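Local coordinates for protein leucine aminopeptidase 2 (Saccharomyces cerevisiae, PDB 2XPZ) that works as a zinc aminopeptidase of the M1 family, preferring di- and tripeptides, and also shows low epoxide hydrolase activity in vitro, at residues Leu67-Ser72 with Ser99-Asn104. Residues are numbered along the deposited sequence; the frame is centred on the assembly and turned at random.
Sequences LHLDTS and SRLVIN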
loop_
_atom_site.group_PDB
_atom_site.type_symbol
_atom_site.label_atom_id
_atom_site.label_comp_id
_atom_site.label_asym_id
_atom_site.label_seq_id
_atom_site.Cartn_x
_atom_site.Cartn_y
_atom_site.Cartn_z
ATOM N N LEU A 67 -30.678 -6.417 -11.985
ATOM C CA LEU A 67 -29.311 -6.896 -11.757
ATOM C C LEU A 67 -28.255 -5.960 -12.358
ATOM O O LEU A 67 -28.031 -5.960 -13.562
ATOM C CB LEU A 67 -29.140 -8.322 -12.285
ATOM C CG LEU A 67 -27.787 -9.012 -12.095
ATOM C CD1 LEU A 67 -27.204 -8.750 -10.721
ATOM C CD2 LEU A 67 -27.958 -10.497 -12.326
ATOM N N HIS A 68 -27.608 -5.170 -11.508
ATOM C CA HIS A 68 -26.653 -4.159 -11.965
ATOM C C HIS A 68 -25.239 -4.464 -11.523
ATOM O O HIS A 68 -24.969 -4.541 -10.329
ATOM C CB HIS A 68 -27.031 -2.784 -11.424
ATOM C CG HIS A 68 -28.355 -2.290 -11.902
ATOM N ND1 HIS A 68 -29.033 -1.252 -11.281
ATOM C CD2 HIS A 68 -29.141 -2.674 -12.934
ATOM C CE1 HIS A 68 -30.161 -1.029 -11.911
ATOM N NE2 HIS A 68 -30.256 -1.879 -12.927
ATOM N N LEU A 69 -24.338 -4.618 -12.487
ATOM C CA LEU A 69 -22.938 -4.907 -12.202
ATOM C C LEU A 69 -22.020 -3.773 -12.680
ATOM O O LEU A 69 -22.378 -3.011 -13.580
ATOM C CB LEU A 69 -22.520 -6.224 -12.857
ATOM C CG LEU A 69 -23.010 -7.547 -12.286
ATOM C CD1 LEU A 69 -22.268 -8.674 -12.966
ATOM C CD2 LEU A 69 -22.777 -7.608 -10.805
ATOM N N ASP A 70 -20.840 -3.668 -12.067
ATOM C CA ASP A 70 -19.829 -2.690 -12.461
ATOM C C ASP A 70 -18.949 -3.262 -13.546
ATOM O O ASP A 70 -18.558 -4.417 -13.478
ATOM C CB ASP A 70 -18.925 -2.343 -11.282
ATOM C CG ASP A 70 -19.632 -1.560 -10.205
ATOM O OD1 ASP A 70 -20.094 -0.437 -10.488
ATOM O OD2 ASP A 70 -19.703 -2.063 -9.067
ATOM N N THR A 71 -18.651 -2.443 -14.546
ATOM C CA THR A 71 -17.589 -2.713 -15.512
ATOM C C THR A 71 -16.912 -1.388 -15.895
ATOM O O THR A 71 -17.471 -0.311 -15.686
ATOM C CB THR A 71 -18.088 -3.430 -16.802
ATOM O OG1 THR A 71 -18.521 -2.461 -17.767
ATOM C CG2 THR A 71 -19.222 -4.406 -16.503
ATOM N N SER A 72 -15.698 -1.469 -16.432
ATOM C CA SER A 72 -15.002 -0.295 -16.955
ATOM C C SER A 72 -14.217 -0.764 -18.168
ATOM O O SER A 72 -13.419 -1.691 -18.068
ATOM C CB SER A 72 -14.067 0.321 -15.900
ATOM O OG SER A 72 -13.581 1.605 -16.279
ATOM N N SER A 99 -18.967 2.000 -16.891
ATOM C CA SER A 99 -20.208 1.511 -17.491
ATOM C C SER A 99 -20.937 0.545 -16.570
ATOM O O SER A 99 -20.338 -0.379 -16.028
ATOM C CB SER A 99 -19.920 0.813 -18.817
ATOM O OG SER A 99 -19.483 1.734 -19.796
ATOM N N ARG A 100 -22.236 0.755 -16.394
ATOM C CA ARG A 100 -23.045 -0.170 -15.612
ATOM C C ARG A 100 -23.551 -1.308 -16.491
ATOM O O ARG A 100 -24.179 -1.065 -17.516
ATOM C CB ARG A 100 -24.222 0.559 -14.967
ATOM C CG ARG A 100 -25.219 -0.371 -14.291
ATOM C CD ARG A 100 -26.414 0.387 -13.801
ATOM N NE ARG A 100 -26.172 1.065 -12.535
ATOM C CZ ARG A 100 -26.168 2.381 -12.390
ATOM N NH1 ARG A 100 -26.381 3.158 -13.436
ATOM N NH2 ARG A 100 -25.956 2.918 -11.200
ATOM N N LEU A 101 -23.264 -2.543 -16.092
ATOM C CA LEU A 101 -23.686 -3.724 -16.839
ATOM C C LEU A 101 -25.047 -4.187 -16.342
ATOM O O LEU A 101 -25.150 -4.755 -15.258
ATOM C CB LEU A 101 -22.647 -4.838 -16.672
ATOM C CG LEU A 101 -22.906 -6.287 -17.090
ATOM C CD1 LEU A 101 -23.222 -6.386 -18.561
ATOM C CD2 LEU A 101 -21.690 -7.126 -16.763
ATOM N N VAL A 102 -26.090 -3.928 -17.128
ATOM C CA VAL A 102 -27.451 -4.292 -16.736
ATOM C C VAL A 102 -27.857 -5.627 -17.345
ATOM O O VAL A 102 -27.805 -5.817 -18.556
ATOM C CB VAL A 102 -28.480 -3.210 -17.118
ATOM C CG1 VAL A 102 -29.834 -3.528 -16.502
ATOM C CG2 VAL A 102 -28.016 -1.860 -16.658
ATOM N N ILE A 103 -28.266 -6.545 -16.482
ATOM C CA ILE A 103 -28.566 -7.908 -16.878
ATOM C C ILE A 103 -29.988 -8.266 -16.474
ATOM O O ILE A 103 -30.355 -8.086 -15.314
ATOM C CB ILE A 103 -27.602 -8.906 -16.188
ATOM C CG1 ILE A 103 -26.138 -8.498 -16.404
ATOM C CG2 ILE A 103 -27.853 -10.313 -16.691
ATOM C CD1 ILE A 103 -25.120 -9.429 -15.745
ATOM N N ASN A 104 -30.777 -8.784 -17.422
ATOM C CA ASN A 104 -32.152 -9.227 -17.137
ATOM C C ASN A 104 -32.272 -10.510 -16.319
ATOM O O ASN A 104 -32.028 -11.612 -16.801
ATOM C CB ASN A 104 -32.993 -9.357 -18.400
ATOM C CG ASN A 104 -34.441 -9.672 -18.087
ATOM O OD1 ASN A 104 -35.114 -8.907 -17.396
ATOM N ND2 ASN A 104 -34.925 -10.806 -18.579
#
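Leu69 and Leu101 pair at the middle of two antiparallel strands, 67-71 and 99-103, at one border of the large mixed sheet in the N-terminal domain of this M1 peptidase. Leu101 N gives its hydrogen to Leu69 O at 2.7 Å, and Leu69 N returns one to Leu101 O at 2.9 Å. Pairing slackens toward Ser99, whose N reaches Thr71 O through a strongly bent, weak bond.

Leu67, Leu69, Thr71, Leu101 and Ile103 share the tight face; Leu67 packs on Phe112 of strand 111-120, and Leu69, Leu101 and Ile103 on its Ile116. The Thr71 and Leu101 side chains cross at about a right angle; with Thr71 CG2 anti to the carbonyl carbon, the methyl comes 3.5 Å from Leu101 CB, closer than carbons usually come. Farther along, Leu69 CD1 meets Ile103 CD1 at 4.1 Å, and Leu67 CG lies beside Ile103 CB.

The other face is looser and partly exposed at His68 and Arg100. Here Arg100 runs out extended, CG anti to the backbone N (chi1 172°), which lays CD over one face of the His68 imidazole in a CH-pi contact; the bend at chi3 (-80°) then turns the guanidinium, whose plane stands 55° from the ring. Beyond that bend, NE is hydrogen-bonded to Leu22 O and NH1 forms a salt bridge with Glu91. The imidazole's far nitrogen, NE2, is hydrogen-bonded to Glu66. With an alanine in place of His68, Arg100 CD would probably lose the surface it rests on, and Glu66 a hydrogen-bonding partner. At the ring's edge, near its plane, Val102 CG1 sits 3.7 Å from His68 CD2.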